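Local coordinates for protein PES4 (Saccharomyces cerevisiae S288C, PDB 6EZ7), which probably binds RNA, including the 3'-untranslated regions of messenger RNAs, this piece being the third of its RNA recognition motifs, at residues I4-L9 and L42-T47; F22-P27 and K59-F64; D53-I58 and V73-D78. One frame throughout, in Å; residues are numbered along the deposited sequence.

Contact 1. Residues I4-L9 and L42-T47; sequences IFIKNL and LWAFVT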
# COMPACT_ATOMS: atom_id res chain seq x y z
N ILE A 4 -2.08 3.80 3.82
CA ILE A 4 -2.74 3.31 2.62
C ILE A 4 -2.89 1.79 2.65
O ILE A 4 -2.17 1.10 3.37
CB ILE A 4 -1.98 3.72 1.34
CG1 ILE A 4 -0.57 3.13 1.35
CG2 ILE A 4 -1.95 5.23 1.20
CD1 ILE A 4 0.23 3.42 0.09
N PHE A 5 -3.83 1.29 1.87
CA PHE A 5 -3.92 -0.14 1.62
C PHE A 5 -3.44 -0.42 0.21
O PHE A 5 -3.72 0.35 -0.71
CB PHE A 5 -5.35 -0.66 1.79
CG PHE A 5 -5.76 -0.85 3.22
CD1 PHE A 5 -5.11 -1.77 4.03
CD2 PHE A 5 -6.81 -0.12 3.76
CE1 PHE A 5 -5.49 -1.95 5.34
CE2 PHE A 5 -7.20 -0.30 5.08
CZ PHE A 5 -6.54 -1.22 5.87
N ILE A 6 -2.70 -1.50 0.04
CA ILE A 6 -2.28 -1.95 -1.28
C ILE A 6 -2.81 -3.35 -1.49
O ILE A 6 -2.47 -4.26 -0.73
CB ILE A 6 -0.76 -1.93 -1.43
CG1 ILE A 6 -0.20 -0.57 -1.02
CG2 ILE A 6 -0.36 -2.29 -2.85
CD1 ILE A 6 1.24 -0.62 -0.60
N LYS A 7 -3.65 -3.52 -2.50
CA LYS A 7 -4.27 -4.81 -2.73
C LYS A 7 -4.01 -5.29 -4.15
O LYS A 7 -3.45 -4.56 -4.96
CB LYS A 7 -5.78 -4.74 -2.46
CG LYS A 7 -6.12 -4.13 -1.11
CD LYS A 7 -7.59 -4.27 -0.78
CE LYS A 7 -7.89 -5.64 -0.19
NZ LYS A 7 -9.24 -5.67 0.43
N ASN A 8 -4.42 -6.52 -4.43
CA ASN A 8 -4.14 -7.19 -5.70
C ASN A 8 -2.64 -7.32 -5.93
O ASN A 8 -2.15 -7.16 -7.05
CB ASN A 8 -4.79 -6.44 -6.87
CG ASN A 8 -4.91 -7.29 -8.11
OD1 ASN A 8 -5.00 -8.52 -8.02
ND2 ASN A 8 -4.90 -6.66 -9.28
N LEU A 9 -1.92 -7.63 -4.86
CA LEU A 9 -0.49 -7.87 -4.96
C LEU A 9 -0.22 -9.30 -5.39
O LEU A 9 -0.94 -10.22 -4.99
CB LEU A 9 0.20 -7.58 -3.63
CG LEU A 9 0.31 -6.12 -3.18
CD1 LEU A 9 0.66 -6.06 -1.71
CD2 LEU A 9 1.35 -5.39 -4.02
N LEU A 42 -2.14 -10.94 -2.16
CA LEU A 42 -1.81 -10.43 -0.84
C LEU A 42 -2.31 -9.00 -0.68
O LEU A 42 -2.77 -8.39 -1.64
CB LEU A 42 -0.30 -10.47 -0.61
CG LEU A 42 0.42 -11.66 -1.23
CD1 LEU A 42 1.92 -11.45 -1.18
CD2 LEU A 42 0.03 -12.94 -0.51
N TRP A 43 -2.23 -8.48 0.54
CA TRP A 43 -2.52 -7.08 0.76
C TRP A 43 -1.46 -6.48 1.67
O TRP A 43 -0.77 -7.19 2.39
CB TRP A 43 -3.92 -6.88 1.35
CG TRP A 43 -4.12 -7.46 2.71
CD1 TRP A 43 -4.45 -8.75 3.02
CD2 TRP A 43 -4.04 -6.76 3.96
NE1 TRP A 43 -4.56 -8.90 4.38
CE2 TRP A 43 -4.31 -7.69 4.98
CE3 TRP A 43 -3.75 -5.44 4.31
CZ2 TRP A 43 -4.31 -7.34 6.33
CZ3 TRP A 43 -3.75 -5.09 5.65
CH2 TRP A 43 -4.03 -6.04 6.64
N ALA A 44 -1.32 -5.16 1.60
CA ALA A 44 -0.32 -4.47 2.39
C ALA A 44 -0.92 -3.24 3.04
O ALA A 44 -1.82 -2.61 2.50
CB ALA A 44 0.88 -4.10 1.54
N PHE A 45 -0.39 -2.90 4.21
CA PHE A 45 -0.81 -1.73 4.95
C PHE A 45 0.43 -0.89 5.20
O PHE A 45 1.33 -1.31 5.92
CB PHE A 45 -1.49 -2.15 6.25
CG PHE A 45 -1.95 -1.00 7.11
CD1 PHE A 45 -2.96 -0.15 6.68
CD2 PHE A 45 -1.39 -0.79 8.36
CE1 PHE A 45 -3.39 0.90 7.47
CE2 PHE A 45 -1.82 0.26 9.15
CZ PHE A 45 -2.81 1.10 8.71
N VAL A 46 0.48 0.28 4.57
CA VAL A 46 1.67 1.12 4.62
C VAL A 46 1.37 2.45 5.30
O VAL A 46 0.42 3.14 4.94
CB VAL A 46 2.23 1.39 3.22
CG1 VAL A 46 3.41 2.35 3.28
CG2 VAL A 46 2.64 0.09 2.57
N THR A 47 2.20 2.79 6.27
CA THR A 47 2.07 4.06 6.97
C THR A 47 3.26 4.96 6.67
O THR A 47 4.41 4.58 6.87
CB THR A 47 1.94 3.86 8.48
OG1 THR A 47 0.76 3.08 8.75
CG2 THR A 47 1.81 5.20 9.19
O HOH W 1 -5.46 -8.03 -2.33
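Phe5 carries its ring beside its own backbone N (chi1 -78°), while Phe45 holds CG anti to the backbone N (chi1 179°). These two settings bring the rings together on one face of the sheet. CE1 of Phe5 meets CD1 of Phe45 at 3.4 Å, with the planes turned 42° from each other. The same CE1 approaches CZ3 of Trp43 at 3.6 Å. The Trp43 atom lies at the edge of the Phe5 ring, near its plane, and the two side chains run side by side in the same direction. Ala76 rests on both phenylalanines, and Tyr32 meets the Trp43 ring.

The other face carries Ile4, Ile6, Leu9, Leu42, Ala44 and Val46. CD1 of Ile6 reaches CG2 of Val46 at 3.5 Å. CD1 of Leu9 touches CB of Ala44 at 3.8 Å. Helix 15-22 packs on this side, through Phe22 and Ile18.

The backbones run antiparallel. Ile4 and Val46 form a hydrogen-bonded pair, with Ile4 N to Val46 O at 2.8 Å and a return bond from Val46 N to Ile4 O. Ile6 and Ala44 bond in the same way, Ala44 N to Ile6 O being 2.7 Å. A beta bulge then shifts the register by one before Leu9 pairs with Leu42. A water bridges the irregular part, accepting from Asn8 N and donating to Leu42 O, each at 2.8 Å. The Asn8 amide ND2 bonds to Lys70 O on the neighbouring strand.

Strands 3-9 and 42-48 are the central pair of the RRM sheet and carry its RNP2 and RNP1 motifs. Aromatic residues such as Phe5, Trp43 and Phe45 on the face away from the helices are typical of the surface on which RRMs bind RNA, which is consistent with such a role here.

Contact 2. Residues F22-P27 and K59-F64; sequences FSEVGP and KRYNNF
The loop that leaves helix 15-22 meets the end of helix 51-61 on the helical side of the RRM alpha-beta sandwich. Phe22, Val25 and Tyr61 are the buried residues of this contact. The side chains of Phe22 and Tyr61 slide past each other in opposite directions. CD2 of Tyr61 lies over one face of the Phe22 ring, and the ring planes are 41° apart. CE2 of Phe22 is 3.7 Å from Tyr61 CB. Tyr61 keeps CG beside its backbone N (chi1 -80°), which lays the ring across towards the loop.

Its OH ends alongside the aliphatic part of Glu24, 3.8 Å from CG, and makes a weak hydrogen bond to Phe21 O. With an alanine here, the Phe22 ring is likely to lose the aromatic partner over that face, and Phe21 O its weak bond from the tyrosine OH.

The exposed Arg60 passes the buried Val25, the two side chains again running in opposite directions. CG1 of Val25 sits over one face of the guanidinium group, 3.5 Å from Arg60 NH1. The arginine chain bends at chi3 (50°), which lays the guanidinium group against Val25 and brings NH1 near Glu24 O. The two make a weak hydrogen bond at 3.4 Å. The Glu24 carboxylate does not join this bond; its OE1 stays 5.5 Å from Arg60 NH2.

After the helix, Tyr61 to Phe64 form a type II beta turn, with Phe64 N bonded to Tyr61 O at 3.0 Å. CD1 of Tyr61 lies over one face of the Phe64 ring. Val73 touches both Phe22 and Tyr61 from the sheet. Two helices packed together on one face of an antiparallel sheet are characteristic of the RRM fold; here Phe22 and Tyr61 are part of that core.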
# COMPACT_ATOMS: atom_id res chain seq x y z
N PHE A 22 7.21 1.99 -2.77
CA PHE A 22 6.43 3.01 -2.09
C PHE A 22 7.26 4.01 -1.28
O PHE A 22 6.71 4.99 -0.77
CB PHE A 22 5.37 2.34 -1.22
CG PHE A 22 4.25 1.76 -2.03
CD1 PHE A 22 4.37 0.51 -2.60
CD2 PHE A 22 3.12 2.51 -2.29
CE1 PHE A 22 3.35 -0.01 -3.38
CE2 PHE A 22 2.10 2.00 -3.07
CZ PHE A 22 2.21 0.74 -3.62
N SER A 23 8.57 3.79 -1.19
CA SER A 23 9.45 4.79 -0.58
C SER A 23 9.80 5.88 -1.58
O SER A 23 10.42 6.88 -1.22
CB SER A 23 10.73 4.14 -0.05
OG SER A 23 10.44 3.17 0.94
N GLU A 24 9.40 5.69 -2.83
CA GLU A 24 9.68 6.67 -3.88
C GLU A 24 8.90 7.97 -3.69
O GLU A 24 9.28 9.00 -4.24
CB GLU A 24 9.38 6.08 -5.26
CG GLU A 24 10.28 4.91 -5.64
CD GLU A 24 11.76 5.28 -5.63
OE1 GLU A 24 12.10 6.40 -6.08
OE2 GLU A 24 12.58 4.46 -5.17
N VAL A 25 7.82 7.91 -2.92
CA VAL A 25 7.00 9.10 -2.70
C VAL A 25 7.36 9.80 -1.40
O VAL A 25 7.05 10.98 -1.21
CB VAL A 25 5.50 8.76 -2.68
CG1 VAL A 25 5.06 8.22 -4.03
CG2 VAL A 25 5.21 7.76 -1.60
N GLY A 26 8.02 9.08 -0.50
CA GLY A 26 8.40 9.63 0.79
C GLY A 26 8.74 8.53 1.77
O GLY A 26 8.47 7.36 1.51
N PRO A 27 9.33 8.91 2.92
CA PRO A 27 9.78 7.96 3.94
C PRO A 27 8.64 7.13 4.51
O PRO A 27 7.60 7.67 4.88
CB PRO A 27 10.38 8.86 5.03
CG PRO A 27 10.64 10.17 4.35
CD PRO A 27 9.57 10.30 3.32
N LYS A 59 -2.02 8.53 -5.63
CA LYS A 59 -2.05 9.16 -6.94
C LYS A 59 -1.06 8.52 -7.90
O LYS A 59 -1.32 8.40 -9.10
CB LYS A 59 -1.76 10.66 -6.83
CG LYS A 59 -2.94 11.48 -6.33
CD LYS A 59 -2.80 12.95 -6.73
CE LYS A 59 -1.98 13.73 -5.72
NZ LYS A 59 -2.83 14.29 -4.63
N ARG A 60 0.09 8.10 -7.38
CA ARG A 60 1.14 7.58 -8.24
C ARG A 60 1.05 6.08 -8.48
O ARG A 60 1.44 5.61 -9.55
CB ARG A 60 2.51 7.94 -7.66
CG ARG A 60 2.74 9.45 -7.59
CD ARG A 60 4.10 9.80 -7.04
NE ARG A 60 5.17 9.07 -7.71
CZ ARG A 60 6.46 9.18 -7.39
NH1 ARG A 60 6.84 10.00 -6.42
NH2 ARG A 60 7.37 8.48 -8.05
N TYR A 61 0.52 5.32 -7.52
CA TYR A 61 0.59 3.87 -7.63
C TYR A 61 -0.75 3.14 -7.80
O TYR A 61 -0.76 1.95 -8.08
CB TYR A 61 1.31 3.29 -6.42
CG TYR A 61 2.81 3.40 -6.54
CD1 TYR A 61 3.49 2.71 -7.54
CD2 TYR A 61 3.55 4.20 -5.68
CE1 TYR A 61 4.85 2.81 -7.68
CE2 TYR A 61 4.92 4.30 -5.81
CZ TYR A 61 5.57 3.60 -6.81
OH TYR A 61 6.93 3.70 -6.94
N ASN A 62 -1.87 3.83 -7.63
CA ASN A 62 -3.12 3.17 -7.95
C ASN A 62 -3.11 2.83 -9.44
O ASN A 62 -2.70 3.65 -10.26
CB ASN A 62 -4.34 4.02 -7.60
CG ASN A 62 -5.62 3.21 -7.58
OD1 ASN A 62 -5.61 2.02 -7.30
ND2 ASN A 62 -6.74 3.86 -7.90
N ASN A 63 -3.51 1.60 -9.76
CA ASN A 63 -3.54 1.08 -11.13
C ASN A 63 -2.15 0.88 -11.74
O ASN A 63 -2.01 0.69 -12.95
CB ASN A 63 -4.38 1.98 -12.04
CG ASN A 63 -5.84 1.97 -11.65
OD1 ASN A 63 -6.41 0.91 -11.41
ND2 ASN A 63 -6.44 3.15 -11.55
N PHE A 64 -1.13 0.90 -10.89
CA PHE A 64 0.22 0.55 -11.30
C PHE A 64 0.35 -0.97 -11.45
O PHE A 64 -0.10 -1.72 -10.59
CB PHE A 64 1.23 1.08 -10.28
CG PHE A 64 2.65 0.65 -10.53
CD1 PHE A 64 3.43 1.32 -11.46
CD2 PHE A 64 3.21 -0.39 -9.81
CE1 PHE A 64 4.74 0.94 -11.69
CE2 PHE A 64 4.51 -0.78 -10.03
CZ PHE A 64 5.28 -0.11 -10.97

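Contact 3. Residues D53-I58 and V73-D78; sequences DSEKAI and VTRAQD
Arg75 and Glu55 cross at about a right angle, and the guanidinium group meets the helix edge-on. Both of its terminal nitrogens grip one atom, OG of Ser54. NH2 is 2.8 Å from OG and NH1 is 3.0 Å away. The hydroxyl oxygen lies near the guanidinium plane in both bonds.

NH2 also makes a salt bridge to Glu55 OE1 at 2.9 Å. This bond is fairly straight, with an angle of 155° at the hydrogen. OE1 is near the guanidinium plane, but NH2 stands above the carboxylate plane. The two flat groups are 33° apart. Glu55 sets CG anti to its backbone N (chi1 -166°) and then bends at chi2, which curls the carboxylate round to the arginine.

Ile58 crosses Arg75 at about a right angle as well. Its CD1 comes up to the strand, 3.5 Å from Arg75 N and 3.7 Å from Arg75 CB. The Ile58 side chain crosses that of Val73 obliquely, with the two CG1 atoms 4.1 Å apart. CG2 of Ile58 is 3.5 Å from Val73 O. Ile4 of the next strand touches both Ile58 and Val73. Helix 51-61 thus lies on strand 69-75, with the local axes 8.1 Å apart and running roughly antiparallel.

Ser54 OG is also bonded to Ser51 O, so the serine ties the arginine to the first turn of helix 51-61. Met1 O is a weak partner of Arg75 NH1. The guanidinium group is thus gripped by three bonds to the helix, two to Ser54 OG and one to Glu55 OE1, beside the apolar contact of Ile58; its charge is probably offset in part by Glu55.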
# COMPACT_ATOMS: atom_id res chain seq x y z
N ASP A 53 2.59 12.29 1.83
CA ASP A 53 3.15 11.23 0.99
C ASP A 53 2.16 10.10 0.73
O ASP A 53 2.23 9.44 -0.30
CB ASP A 53 4.43 10.68 1.62
CG ASP A 53 5.54 11.72 1.66
OD1 ASP A 53 5.49 12.68 0.87
OD2 ASP A 53 6.47 11.57 2.49
N SER A 54 1.24 9.88 1.67
CA SER A 54 0.24 8.82 1.49
C SER A 54 -0.69 9.16 0.33
O SER A 54 -1.05 8.28 -0.45
CB SER A 54 -0.55 8.60 2.78
OG SER A 54 -1.41 9.69 3.07
N GLU A 55 -1.07 10.43 0.22
CA GLU A 55 -1.89 10.86 -0.91
C GLU A 55 -1.11 10.73 -2.22
O GLU A 55 -1.66 10.34 -3.25
CB GLU A 55 -2.36 12.30 -0.73
CG GLU A 55 -3.47 12.72 -1.67
CD GLU A 55 -4.66 11.78 -1.62
OE1 GLU A 55 -5.13 11.47 -0.50
OE2 GLU A 55 -5.13 11.36 -2.69
N LYS A 56 0.18 11.06 -2.17
CA LYS A 56 1.04 10.94 -3.33
C LYS A 56 1.11 9.49 -3.79
O LYS A 56 1.06 9.21 -4.99
CB LYS A 56 2.44 11.47 -3.03
CG LYS A 56 2.51 12.99 -2.90
CD LYS A 56 3.82 13.43 -2.26
CE LYS A 56 5.02 12.96 -3.07
NZ LYS A 56 6.30 13.20 -2.34
N ALA A 57 1.22 8.58 -2.83
CA ALA A 57 1.31 7.15 -3.12
C ALA A 57 0.07 6.65 -3.85
O ALA A 57 0.17 5.88 -4.80
CB ALA A 57 1.53 6.36 -1.83
N ILE A 58 -1.10 7.07 -3.38
CA ILE A 58 -2.34 6.72 -4.05
C ILE A 58 -2.36 7.26 -5.48
O ILE A 58 -2.67 6.54 -6.42
CB ILE A 58 -3.56 7.26 -3.28
CG1 ILE A 58 -3.64 6.62 -1.89
CG2 ILE A 58 -4.84 7.01 -4.06
CD1 ILE A 58 -4.68 7.25 -0.99
N VAL A 73 -4.50 0.80 -4.83
CA VAL A 73 -3.94 1.57 -3.74
C VAL A 73 -4.97 2.58 -3.26
O VAL A 73 -5.33 3.51 -3.98
CB VAL A 73 -2.65 2.29 -4.17
CG1 VAL A 73 -2.05 3.06 -3.00
CG2 VAL A 73 -1.65 1.27 -4.70
N THR A 74 -5.46 2.37 -2.04
CA THR A 74 -6.51 3.22 -1.49
C THR A 74 -6.12 3.73 -0.11
O THR A 74 -5.26 3.16 0.55
CB THR A 74 -7.85 2.48 -1.39
OG1 THR A 74 -7.67 1.28 -0.62
CG2 THR A 74 -8.36 2.11 -2.77
N ARG A 75 -6.76 4.81 0.33
CA ARG A 75 -6.50 5.34 1.66
C ARG A 75 -7.05 4.39 2.72
O ARG A 75 -8.12 3.82 2.55
CB ARG A 75 -7.10 6.74 1.81
CG ARG A 75 -6.88 7.35 3.19
CD ARG A 75 -6.95 8.86 3.15
NE ARG A 75 -5.93 9.43 2.27
CZ ARG A 75 -4.66 9.61 2.62
NH1 ARG A 75 -4.24 9.26 3.83
NH2 ARG A 75 -3.80 10.13 1.76
N ALA A 76 -6.29 4.22 3.80
CA ALA A 76 -6.75 3.44 4.94
C ALA A 76 -7.43 4.37 5.92
O ALA A 76 -6.79 4.93 6.81
CB ALA A 76 -5.59 2.74 5.60
N GLN A 77 -8.74 4.55 5.75
CA GLN A 77 -9.45 5.51 6.59
C GLN A 77 -10.02 4.80 7.81
O GLN A 77 -10.61 3.72 7.69
CB GLN A 77 -10.56 6.21 5.79
CG GLN A 77 -11.59 6.95 6.64
CD GLN A 77 -12.78 7.42 5.82
OE1 GLN A 77 -12.63 7.93 4.71
NE2 GLN A 77 -13.97 7.27 6.38
N ASP A 78 -9.80 5.39 8.97
CA ASP A 78 -10.25 4.81 10.23
C ASP A 78 -11.77 4.86 10.32
O ASP A 78 -12.43 5.52 9.52
CB ASP A 78 -9.62 5.54 11.42
CG ASP A 78 -9.12 4.58 12.49
OD1 ASP A 78 -8.75 3.43 12.15
OD2 ASP A 78 -9.10 4.97 13.68

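In the fold
The three contacts build one RRM. Contact 1 forms the middle of the sheet. Contact 2 lies on its helical side, and contact 3 joins helix 51-61 to strand 69-75, which lies next to strand 3-9 (Phe5 N probably bonds to Thr74 O at 2.7 Å). Contact 1 meets contact 2 where Ile6 CD1 packs on Phe22 CZ at 3.5 Å; their centres are about 12 Å apart. Contacts 2 and 3 share helix 51-61, with centres about 9 Å apart. Val25 O accepts from Lys56 NZ, and Asn62 OD1 from Val73 N. The probable RNA-binding face is the aromatic side of contact 1. PEG, probably from crystallisation, lies near Lys7 and near Thr74.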